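Local coordinates for arginine kinase (PDB 4RF6), which catalyses the reversible transfer of a phosphoryl group from ATP to L-arginine, giving phosphoarginine and ADP, at residues P122-I127 against N560-E565; Q186-V189 against F193-K196; I237-K242 against G247-R252; N258-D261 against G265-H268. All blocks are in the same frame, centred on the assembly; numbering follows the deposited sequence.

Contact 1 joins the two repeats of the tandem kinase, while contacts 2, 3 and 4 all lie within the catalytic part of the first. Contact 4 is the most buried, an aromatic ring closing over the end of helix 246-264; contact 3 works on the same helix nearer its start, and the nearest atoms of the two are about 4 Å apart. Contact 3 is the most polar, with a salt bridge and a hydroxyl bond. Contact 2, partly buried, finishes helix 182-190 with backbone bonds and leucine packing, and F193 touches M240 of contact 3. Contact 1 is also partly buried, its water-bridged loops meeting by van der Waals contact, and it touches contact 3 through K242.

Contact 1 of 4, residues P122-I127 against N560-E565; sequences PANRYI and NKLWPE
The carboxamide of N124 presents one flat face to L562, whose methyl CD1 sits over it, 3.4 Å from ND2 of N124, with CD2 of L562 above the same face but farther off. The two side chains meet at roughly a right angle, so the leucine branch lies across the amide face instead of running along it. On the far side of the turn the W563 ring has CB of P564 over one face, 3.5 Å above its plane, next to the cis peptide that joins them.

K561 runs alongside the backbone of the other loop: its CD comes 3.2 Å from O of A123 and 3.5 Å from O of N124. A bend at the last torsion (chi4 82°) swings NZ back toward O of G558, which it donates to. Water 1 accepts from NZ of K561 at 3.1 Å and probably donates to O of A123 at 2.6 Å. R125 also reaches the second repeat, in a salt bridge with D411.

K561 and L562 are the two central residues of a type II beta turn from N560 to W563, and that turn tip, pressed on the 122-127 loop, makes this a domain-domain junction between the tandem kinase repeats.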
loop_
_atom_site.group_PDB
_atom_site.type_symbol
_atom_site.label_atom_id
_atom_site.label_comp_id
_atom_site.label_asym_id
_atom_site.label_seq_id
_atom_site.Cartn_x
_atom_site.Cartn_y
_atom_site.Cartn_z
ATOM N N PRO A 122 -0.870 8.206 11.116
ATOM C CA PRO A 122 0.393 7.503 10.862
ATOM C C PRO A 122 0.268 6.017 11.149
ATOM O O PRO A 122 0.995 5.218 10.563
ATOM C CB PRO A 122 1.358 8.117 11.889
ATOM C CG PRO A 122 0.712 9.376 12.350
ATOM C CD PRO A 122 -0.762 9.132 12.256
ATOM N N ALA A 123 -0.636 5.659 12.058
ATOM C CA ALA A 123 -0.838 4.263 12.443
ATOM C C ALA A 123 -1.698 3.533 11.416
ATOM O O ALA A 123 -1.893 2.320 11.514
ATOM C CB ALA A 123 -1.462 4.174 13.821
ATOM N N ASN A 124 -2.214 4.289 10.448
ATOM C CA ASN A 124 -3.002 3.744 9.346
ATOM C C ASN A 124 -4.239 2.980 9.812
ATOM O O ASN A 124 -4.579 1.936 9.253
ATOM C CB ASN A 124 -2.115 2.868 8.447
ATOM C CG ASN A 124 -0.871 3.598 7.974
ATOM O OD1 ASN A 124 -0.962 4.598 7.251
ATOM N ND2 ASN A 124 0.298 3.101 8.369
ATOM N N ARG A 125 -4.905 3.517 10.834
ATOM C CA ARG A 125 -6.109 2.912 11.387
ATOM C C ARG A 125 -7.331 3.147 10.502
ATOM O O ARG A 125 -8.319 2.407 10.589
ATOM C CB ARG A 125 -6.395 3.465 12.788
ATOM C CG ARG A 125 -5.329 3.155 13.844
ATOM C CD ARG A 125 -5.659 3.859 15.160
ATOM N NE ARG A 125 -4.725 3.522 16.228
ATOM C CZ ARG A 125 -4.896 2.513 17.078
ATOM N NH1 ARG A 125 -5.972 1.739 16.986
ATOM N NH2 ARG A 125 -3.994 2.277 18.018
ATOM N N TYR A 126 -7.270 4.173 9.652
ATOM C CA TYR A 126 -8.424 4.565 8.844
ATOM C C TYR A 126 -8.082 4.869 7.388
ATOM O O TYR A 126 -8.712 4.338 6.469
ATOM C CB TYR A 126 -9.123 5.780 9.473
ATOM C CG TYR A 126 -9.520 5.536 10.905
ATOM C CD1 TYR A 126 -10.640 4.774 11.210
ATOM C CD2 TYR A 126 -8.764 6.044 11.951
ATOM C CE1 TYR A 126 -11.002 4.532 12.517
ATOM C CE2 TYR A 126 -9.115 5.806 13.268
ATOM C CZ TYR A 126 -10.237 5.050 13.543
ATOM O OH TYR A 126 -10.602 4.808 14.848
ATOM N N ILE A 127 -7.089 5.728 7.190
ATOM C CA ILE A 127 -6.731 6.208 5.862
ATOM C C ILE A 127 -5.765 5.231 5.192
ATOM O O ILE A 127 -4.827 4.736 5.827
ATOM C CB ILE A 127 -6.128 7.635 5.940
ATOM C CG1 ILE A 127 -7.154 8.614 6.522
ATOM C CG2 ILE A 127 -5.652 8.105 4.576
ATOM C CD1 ILE A 127 -6.596 10.007 6.813
ATOM N N ASN A 560 -2.135 -6.630 8.711
ATOM C CA ASN A 560 -2.144 -6.542 7.246
ATOM C C ASN A 560 -2.099 -5.127 6.666
ATOM O O ASN A 560 -2.258 -4.955 5.457
ATOM C CB ASN A 560 -3.369 -7.260 6.672
ATOM C CG ASN A 560 -3.223 -8.764 6.663
ATOM O OD1 ASN A 560 -2.111 -9.297 6.645
ATOM N ND2 ASN A 560 -4.357 -9.465 6.646
ATOM N N LYS A 561 -1.897 -4.124 7.516
ATOM C CA LYS A 561 -2.014 -2.721 7.101
ATOM C C LYS A 561 -1.112 -2.377 5.921
ATOM O O LYS A 561 0.064 -2.753 5.898
ATOM C CB LYS A 561 -1.719 -1.765 8.266
ATOM C CG LYS A 561 -2.679 -1.856 9.451
ATOM C CD LYS A 561 -2.520 -0.646 10.375
ATOM C CE LYS A 561 -3.130 -0.883 11.756
ATOM N NZ LYS A 561 -2.204 -1.652 12.638
ATOM N N LEU A 562 -1.686 -1.677 4.940
ATOM C CA LEU A 562 -0.952 -1.184 3.772
ATOM C C LEU A 562 -0.327 -2.288 2.912
ATOM O O LEU A 562 0.667 -2.049 2.220
ATOM C CB LEU A 562 0.122 -0.178 4.199
ATOM C CG LEU A 562 -0.336 1.008 5.048
ATOM C CD1 LEU A 562 0.803 2.015 5.187
ATOM C CD2 LEU A 562 -1.592 1.683 4.477
ATOM N N TRP A 563 -0.911 -3.484 2.948
ATOM C CA TRP A 563 -0.411 -4.605 2.152
ATOM C C TRP A 563 -0.263 -4.226 0.685
ATOM O O TRP A 563 -1.161 -3.609 0.110
ATOM C CB TRP A 563 -1.348 -5.806 2.261
ATOM C CG TRP A 563 -0.732 -7.039 1.707
ATOM C CD1 TRP A 563 -0.860 -7.532 0.435
ATOM C CD2 TRP A 563 0.141 -7.930 2.398
ATOM N NE1 TRP A 563 -0.120 -8.684 0.301
ATOM C CE2 TRP A 563 0.505 -8.950 1.495
ATOM C CE3 TRP A 563 0.647 -7.971 3.700
ATOM C CZ2 TRP A 563 1.352 -9.998 1.854
ATOM C CZ3 TRP A 563 1.487 -9.008 4.054
ATOM C CH2 TRP A 563 1.828 -10.008 3.137
ATOM N N PRO A 564 0.865 -4.604 0.059
ATOM C CA PRO A 564 2.026 -5.348 0.563
ATOM C C PRO A 564 3.243 -4.463 0.810
ATOM O O PRO A 564 4.372 -4.957 0.754
ATOM C CB PRO A 564 2.341 -6.274 -0.608
ATOM C CG PRO A 564 2.034 -5.398 -1.819
ATOM C CD PRO A 564 0.898 -4.480 -1.410
ATOM N N GLU A 565 3.023 -3.179 1.067
ATOM C CA GLU A 565 4.126 -2.240 1.240
ATOM C C GLU A 565 5.046 -2.660 2.374
ATOM O O GLU A 565 4.583 -2.981 3.469
ATOM C CB GLU A 565 3.594 -0.830 1.496
ATOM C CG GLU A 565 4.671 0.217 1.745
ATOM C CD GLU A 565 4.111 1.629 1.820
ATOM O OE1 GLU A 565 3.669 2.042 2.912
ATOM O OE2 GLU A 565 4.116 2.321 0.782
HETATM O O HOH W 1 -0.456 0.803 13.132
#

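Contact 2 of 4, residues Q186-V189 against F193-K196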
loop_
_atom_site.group_PDB
_atom_site.type_symbol
_atom_site.label_atom_id
_atom_site.label_comp_id
_atom_site.label_asym_id
_atom_site.label_seq_id
_atom_site.Cartn_x
_atom_site.Cartn_y
_atom_site.Cartn_z
ATOM N N GLN A 186 5.996 -3.470 -19.862
ATOM C CA GLN A 186 5.511 -4.421 -18.867
ATOM C C GLN A 186 5.671 -3.886 -17.447
ATOM O O GLN A 186 4.756 -3.978 -16.624
ATOM C CB GLN A 186 6.271 -5.745 -19.000
ATOM C CG GLN A 186 5.577 -6.900 -18.309
ATOM C CD GLN A 186 4.087 -6.912 -18.591
ATOM O OE1 GLN A 186 3.661 -7.085 -19.735
ATOM N NE2 GLN A 186 3.285 -6.705 -17.552
ATOM N N GLN A 187 6.850 -3.337 -17.169
ATOM C CA GLN A 187 7.154 -2.761 -15.866
ATOM C C GLN A 187 6.188 -1.640 -15.495
ATOM O O GLN A 187 5.628 -1.622 -14.396
ATOM C CB GLN A 187 8.586 -2.223 -15.850
ATOM C CG GLN A 187 9.657 -3.286 -16.049
ATOM C CD GLN A 187 11.040 -2.811 -15.639
ATOM O OE1 GLN A 187 11.256 -1.622 -15.390
ATOM N NE2 GLN A 187 11.983 -3.744 -15.559
ATOM N N LEU A 188 6.006 -0.701 -16.418
ATOM C CA LEU A 188 5.141 0.450 -16.183
ATOM C C LEU A 188 3.670 0.047 -16.024
ATOM O O LEU A 188 2.923 0.697 -15.286
ATOM C CB LEU A 188 5.323 1.489 -17.293
ATOM C CG LEU A 188 6.675 2.204 -17.298
ATOM C CD1 LEU A 188 6.896 2.970 -18.595
ATOM C CD2 LEU A 188 6.795 3.143 -16.109
ATOM N N VAL A 189 3.257 -1.021 -16.708
ATOM C CA VAL A 189 1.921 -1.579 -16.508
ATOM C C VAL A 189 1.816 -2.138 -15.089
ATOM O O VAL A 189 0.840 -1.886 -14.377
ATOM C CB VAL A 189 1.595 -2.700 -17.525
ATOM C CG1 VAL A 189 0.353 -3.458 -17.100
ATOM C CG2 VAL A 189 1.393 -2.128 -18.912
ATOM N N PHE A 193 1.634 2.742 -14.171
ATOM C CA PHE A 193 2.135 4.057 -14.570
ATOM C C PHE A 193 1.894 4.334 -16.052
ATOM O O PHE A 193 1.974 5.480 -16.507
ATOM C CB PHE A 193 3.632 4.175 -14.265
ATOM C CG PHE A 193 3.944 4.374 -12.811
ATOM C CD1 PHE A 193 2.927 4.625 -11.901
ATOM C CD2 PHE A 193 5.256 4.320 -12.355
ATOM C CE1 PHE A 193 3.207 4.816 -10.555
ATOM C CE2 PHE A 193 5.547 4.512 -11.011
ATOM C CZ PHE A 193 4.520 4.760 -10.109
ATOM N N LEU A 194 1.600 3.279 -16.800
ATOM C CA LEU A 194 1.454 3.391 -18.242
ATOM C C LEU A 194 0.149 4.078 -18.651
ATOM O O LEU A 194 -0.879 3.932 -17.987
ATOM C CB LEU A 194 1.539 2.007 -18.895
ATOM C CG LEU A 194 1.861 2.022 -20.390
ATOM C CD1 LEU A 194 3.339 2.288 -20.604
ATOM C CD2 LEU A 194 1.443 0.737 -21.080
ATOM N N PHE A 195 0.207 4.848 -19.735
ATOM C CA PHE A 195 -1.006 5.258 -20.433
ATOM C C PHE A 195 -0.897 4.852 -21.895
ATOM O O PHE A 195 0.212 4.696 -22.416
ATOM C CB PHE A 195 -1.306 6.756 -20.264
ATOM C CG PHE A 195 -0.306 7.687 -20.909
ATOM C CD1 PHE A 195 -0.530 8.196 -22.185
ATOM C CD2 PHE A 195 0.815 8.113 -20.209
ATOM C CE1 PHE A 195 0.363 9.090 -22.768
ATOM C CE2 PHE A 195 1.719 9.004 -20.780
ATOM C CZ PHE A 195 1.493 9.492 -22.062
ATOM N N LYS A 196 -2.042 4.650 -22.541
ATOM C CA LYS A 196 -2.068 4.200 -23.929
ATOM C C LYS A 196 -2.721 5.255 -24.806
ATOM O O LYS A 196 -3.106 6.320 -24.312
ATOM C CB LYS A 196 -2.844 2.885 -24.058
ATOM C CG LYS A 196 -2.394 1.783 -23.112
ATOM C CD LYS A 196 -3.276 0.548 -23.261
ATOM C CE LYS A 196 -3.040 -0.457 -22.143
ATOM N NZ LYS A 196 -3.836 -1.703 -22.356
#
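The dense part of this contact gathers round the carbonyl of L188. Its O accepts two backbone N-H groups: that of F193, 2.7 Å from N to O and close to straight at 163°, approaching almost end-on to the carbonyl, and that of L194, a longer and more bent bond of 3.3 Å that comes from above the carbonyl plane. This is the C-terminal end of helix 182-190, where one carbonyl takes two N-H groups of the departing chain and folds it back against the turn it has just left. H192, predicted to bind ATP, directly precedes F193.

Beneath these bonds the leucine side chain fills in. CD2 of L188 lies 3.8 Å from CB of F193, near the plane of the phenyl ring and at its edge, while CB of L188 meets CD1 of L194 at 3.9 Å; in both pairs the side chains cross at about a right angle. With CG of L194 set opposite its own backbone N (chi1 -161°), the isobutyl group turns back onto the helix, one methyl on L188 and the other on V189.

The solvent side is the V189 flank, where both residues are partly exposed and CG2 of V189 touches CD2 of L194 at 3.6 Å; K196 farther along is exposed.

Helix 182-190 and the following loop rest near one edge of the sheet: L188 touches H219 and L194 touches I217 of strand 216-220, O of F193 accepts a hydrogen bond from NE1 of W228 in strand 225-229, and the F193 ring reaches M240 of strand 235-242.

Contact 3 of 4, residues I237-K242 against G247-R252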
loop_
_atom_site.group_PDB
_atom_site.type_symbol
_atom_site.label_atom_id
_atom_site.label_comp_id
_atom_site.label_asym_id
_atom_site.label_seq_id
_atom_site.Cartn_x
_atom_site.Cartn_y
_atom_site.Cartn_z
ATOM N N ILE A 237 0.628 15.815 -13.579
ATOM C CA ILE A 237 1.615 15.630 -12.525
ATOM C C ILE A 237 0.951 15.093 -11.266
ATOM O O ILE A 237 0.048 15.728 -10.716
ATOM C CB ILE A 237 2.303 16.958 -12.207
ATOM C CG1 ILE A 237 2.836 17.593 -13.495
ATOM C CG2 ILE A 237 3.415 16.750 -11.199
ATOM C CD1 ILE A 237 3.092 19.101 -13.399
ATOM N N ILE A 238 1.407 13.926 -10.809
ATOM C CA ILE A 238 0.772 13.240 -9.688
ATOM C C ILE A 238 1.758 12.942 -8.575
ATOM O O ILE A 238 2.844 12.410 -8.817
ATOM C CB ILE A 238 0.139 11.903 -10.140
ATOM C CG1 ILE A 238 -0.758 12.118 -11.359
ATOM C CG2 ILE A 238 -0.640 11.252 -9.000
ATOM C CD1 ILE A 238 -0.564 11.078 -12.450
ATOM N N SER A 239 1.371 13.281 -7.348
ATOM C CA SER A 239 2.135 12.887 -6.175
ATOM C C SER A 239 1.240 11.966 -5.359
ATOM O O SER A 239 0.070 12.280 -5.133
ATOM C CB SER A 239 2.535 14.110 -5.357
ATOM O OG SER A 239 3.236 13.735 -4.190
ATOM N N MET A 240 1.770 10.821 -4.934
ATOM C CA MET A 240 0.934 9.831 -4.257
ATOM C C MET A 240 1.736 8.869 -3.396
ATOM O O MET A 240 2.907 8.596 -3.667
ATOM C CB MET A 240 0.105 9.037 -5.278
ATOM C CG MET A 240 0.908 8.062 -6.138
ATOM S SD MET A 240 1.996 8.901 -7.306
ATOM C CE MET A 240 2.734 7.507 -8.172
ATOM N N GLU A 241 1.093 8.346 -2.361
ATOM C CA GLU A 241 1.713 7.335 -1.523
ATOM C C GLU A 241 0.632 6.668 -0.685
ATOM O O GLU A 241 -0.506 7.146 -0.624
ATOM C CB GLU A 241 2.782 7.961 -0.624
ATOM C CG GLU A 241 2.226 8.936 0.414
ATOM C CD GLU A 241 3.305 9.804 1.036
ATOM O OE1 GLU A 241 3.209 10.103 2.248
ATOM O OE2 GLU A 241 4.235 10.204 0.302
ATOM N N LYS A 242 0.970 5.551 -0.056
ATOM C CA LYS A 242 0.054 4.939 0.896
ATOM C C LYS A 242 0.059 5.759 2.181
ATOM O O LYS A 242 1.000 6.521 2.438
ATOM C CB LYS A 242 0.440 3.481 1.158
ATOM C CG LYS A 242 0.083 2.545 -0.002
ATOM C CD LYS A 242 0.393 1.087 0.328
ATOM C CE LYS A 242 0.095 0.180 -0.862
ATOM N NZ LYS A 242 -1.343 0.220 -1.256
ATOM N N GLY A 247 0.138 16.317 3.663
ATOM C CA GLY A 247 1.085 17.417 3.759
ATOM C C GLY A 247 2.356 17.128 2.981
ATOM O O GLY A 247 2.821 17.946 2.177
ATOM N N SER A 248 2.917 15.945 3.211
ATOM C CA SER A 248 4.126 15.523 2.504
ATOM C C SER A 248 3.884 15.328 1.004
ATOM O O SER A 248 4.746 15.641 0.182
ATOM C CB SER A 248 4.678 14.241 3.124
ATOM O OG SER A 248 5.685 13.674 2.311
ATOM N N VAL A 249 2.709 14.806 0.656
ATOM C CA VAL A 249 2.340 14.586 -0.743
ATOM C C VAL A 249 2.260 15.910 -1.513
ATOM O O VAL A 249 2.737 16.014 -2.645
ATOM C CB VAL A 249 0.995 13.845 -0.862
ATOM C CG1 VAL A 249 0.476 13.884 -2.301
ATOM C CG2 VAL A 249 1.118 12.405 -0.382
ATOM N N PHE A 250 1.647 16.912 -0.892
ATOM C CA PHE A 250 1.482 18.216 -1.521
ATOM C C PHE A 250 2.807 18.963 -1.590
ATOM O O PHE A 250 3.073 19.687 -2.553
ATOM C CB PHE A 250 0.441 19.048 -0.772
ATOM C CG PHE A 250 0.060 20.321 -1.481
ATOM C CD1 PHE A 250 -0.376 20.291 -2.799
ATOM C CD2 PHE A 250 0.129 21.544 -0.826
ATOM C CE1 PHE A 250 -0.728 21.462 -3.460
ATOM C CE2 PHE A 250 -0.223 22.722 -1.474
ATOM C CZ PHE A 250 -0.654 22.680 -2.795
ATOM N N SER A 251 3.634 18.784 -0.565
ATOM C CA SER A 251 4.971 19.374 -0.549
ATOM C C SER A 251 5.799 18.875 -1.736
ATOM O O SER A 251 6.402 19.671 -2.462
ATOM C CB SER A 251 5.681 19.051 0.772
ATOM O OG SER A 251 7.016 19.507 0.762
ATOM N N ARG A 252 5.817 17.556 -1.919
ATOM C CA ARG A 252 6.528 16.919 -3.023
ATOM C C ARG A 252 5.973 17.391 -4.366
ATOM O O ARG A 252 6.734 17.688 -5.295
ATOM C CB ARG A 252 6.433 15.391 -2.893
ATOM C CG ARG A 252 7.127 14.602 -4.000
ATOM C CD ARG A 252 7.288 13.129 -3.625
ATOM N NE ARG A 252 6.001 12.464 -3.417
ATOM C CZ ARG A 252 5.551 12.045 -2.235
ATOM N NH1 ARG A 252 6.280 12.211 -1.141
ATOM N NH2 ARG A 252 4.369 11.449 -2.151
HETATM O O HOH W 2 5.561 11.128 2.869
#
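OE2 of E241 is held by both terminal nitrogens of R252. NH2 makes the firm half of the salt bridge at 2.8 Å, while NH1 adds a weak bond to the same OE2 at 3.2 Å. The oxygen sits at the guanidinium edge, near its plane, but is itself met on its anti side, 34° out of the carboxylate plane; the two flat groups are tilted by 23°. This is a forked grip on one oxygen, not the paired two-oxygen arrangement. A kink in the arginine at chi3 (62°) brings the guanidinium round to E241, and its NE donates to O of T224, which fixes the rotation of the group.

The other carboxylate oxygen, OE1 of E241, takes a bond from water 2, which also bonds to OG of S248. R501 of the second repeat forms a long, weak ion pair with OE1.

Two residues earlier on the strand, the S239 hydroxyl donates to O of V249 at 2.8 Å, a side-chain bond from strand to helix backbone. V249 wedges between the two polar groups: CG1 is 3.3 Å from OG of S239, and CG2 lies against CD of E241 at 3.7 Å, E241 and V249 running alongside each other head to tail.

The strand and helix segments run nearly antiparallel, and their axes come within 7.5 Å, so helix 246-264 doubles back over the sheet straight after strand 235-242. That strand lies between strands 127-136 and 225-229, and V249 also packs on I132, a predicted ATP-binding residue of strand 127-136.

Contact 4 of 4, residues N258-D261 against G265-H268; sequences NEID and GFQH
F266 lays one face of its ring against the helix, with CA of D261 3.7 Å above the plane and displaced toward the rim. The closest approach is CB of D261 to CE2 of F266 at 3.4 Å, and the aspartate side chain crosses the ring obliquely, its carboxylate tilted 38° from the ring plane. CG2 of I260 meets CE1 of F266 at 3.6 Å, the two side chains standing at about a right angle.

In the next shell, G265 sets the course of the chain. It is the first residue to leave helical angles, with a positive phi of 84°; a side chain here would be jammed against the preceding carbonyl O, which by itself calls for glycine. This is a helix C-terminus ended by a glycine with positive phi, and the extended path that follows carries F266 back toward the helix. The N-H of G265 makes a weak bond to O of D261 (2.8 Å, 129°). Water 3 gives a second polar link: it donates to OD1 of D261 at 3.1 Å and weakly accepts from N of F266.

Farther out, L235 of strand 235-242 touches both I260 and F266, and V162 and L163 of helix 149-163 pack on I260. Through their backbones Q267 and G265 bond to S137 and K139, just after strand 127-136.

The hold on this helix end is thus chiefly apolar, with one bent backbone bond and a water bridge as polar links. A carboxylate in the last turn would probably be disfavoured by the negative end of the helix dipole, and the water donating to OD1 may offset part of that cost.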
loop_
_atom_site.group_PDB
_atom_site.type_symbol
_atom_site.label_atom_id
_atom_site.label_comp_id
_atom_site.label_asym_id
_atom_site.label_seq_id
_atom_site.Cartn_x
_atom_site.Cartn_y
_atom_site.Cartn_z
ATOM N N ASN A 258 6.599 23.833 -9.042
ATOM C CA ASN A 258 7.204 25.160 -8.974
ATOM C C ASN A 258 8.524 25.246 -9.748
ATOM O O ASN A 258 8.820 26.266 -10.372
ATOM C CB ASN A 258 7.375 25.601 -7.513
ATOM C CG ASN A 258 6.053 25.963 -6.854
ATOM O OD1 ASN A 258 5.127 26.430 -7.515
ATOM N ND2 ASN A 258 5.962 25.749 -5.545
ATOM N N GLU A 259 9.307 24.170 -9.717
ATOM C CA GLU A 259 10.554 24.112 -10.478
ATOM C C GLU A 259 10.296 24.164 -11.985
ATOM O O GLU A 259 10.958 24.904 -12.719
ATOM C CB GLU A 259 11.360 22.858 -10.119
ATOM C CG GLU A 259 12.624 22.666 -10.956
ATOM C CD GLU A 259 13.599 23.833 -10.852
ATOM O OE1 GLU A 259 13.559 24.570 -9.842
ATOM O OE2 GLU A 259 14.413 24.010 -11.784
ATOM N N ILE A 260 9.331 23.371 -12.441
ATOM C CA ILE A 260 8.905 23.413 -13.832
ATOM C C ILE A 260 8.392 24.815 -14.169
ATOM O O ILE A 260 8.754 25.384 -15.199
ATOM C CB ILE A 260 7.813 22.363 -14.123
ATOM C CG1 ILE A 260 8.371 20.944 -13.982
ATOM C CG2 ILE A 260 7.240 22.560 -15.515
ATOM C CD1 ILE A 260 7.308 19.838 -14.044
ATOM N N ASP A 261 7.557 25.366 -13.288
ATOM C CA ASP A 261 7.003 26.705 -13.473
ATOM C C ASP A 261 8.127 27.732 -13.626
ATOM O O ASP A 261 8.138 28.523 -14.574
ATOM C CB ASP A 261 6.103 27.077 -12.284
ATOM C CG ASP A 261 5.214 28.285 -12.567
ATOM O OD1 ASP A 261 5.462 28.994 -13.566
ATOM O OD2 ASP A 261 4.269 28.522 -11.779
ATOM N N GLY A 265 7.374 28.083 -17.217
ATOM C CA GLY A 265 6.170 28.906 -17.253
ATOM C C GLY A 265 4.934 28.150 -17.722
ATOM O O GLY A 265 5.033 27.276 -18.588
ATOM N N PHE A 266 3.774 28.496 -17.160
ATOM C CA PHE A 266 2.517 27.790 -17.419
ATOM C C PHE A 266 1.462 28.701 -18.047
ATOM O O PHE A 266 1.449 29.900 -17.783
ATOM C CB PHE A 266 1.936 27.257 -16.104
ATOM C CG PHE A 266 2.735 26.150 -15.478
ATOM C CD1 PHE A 266 3.329 25.170 -16.261
ATOM C CD2 PHE A 266 2.877 26.085 -14.097
ATOM C CE1 PHE A 266 4.061 24.147 -15.675
ATOM C CE2 PHE A 266 3.604 25.066 -13.506
ATOM C CZ PHE A 266 4.197 24.099 -14.295
ATOM N N GLN A 267 0.564 28.135 -18.852
ATOM C CA GLN A 267 -0.593 28.892 -19.334
ATOM C C GLN A 267 -1.553 29.131 -18.175
ATOM O O GLN A 267 -1.903 28.195 -17.454
ATOM C CB GLN A 267 -1.296 28.159 -20.475
ATOM C CG GLN A 267 -0.405 27.940 -21.687
ATOM C CD GLN A 267 -1.130 27.274 -22.838
ATOM O OE1 GLN A 267 -2.274 27.609 -23.146
ATOM N NE2 GLN A 267 -0.465 26.325 -23.482
ATOM N N HIS A 268 -1.981 30.381 -18.011
ATOM C CA HIS A 268 -2.605 30.833 -16.770
ATOM C C HIS A 268 -3.245 32.212 -16.982
ATOM O O HIS A 268 -2.618 33.103 -17.559
ATOM C CB HIS A 268 -1.512 30.900 -15.694
ATOM C CG HIS A 268 -2.003 31.240 -14.320
ATOM N ND1 HIS A 268 -2.094 32.537 -13.862
ATOM C CD2 HIS A 268 -2.395 30.449 -13.290
ATOM C CE1 HIS A 268 -2.532 32.534 -12.613
ATOM N NE2 HIS A 268 -2.728 31.280 -12.246
HETATM O O HOH W 3 3.116 30.608 -14.697
#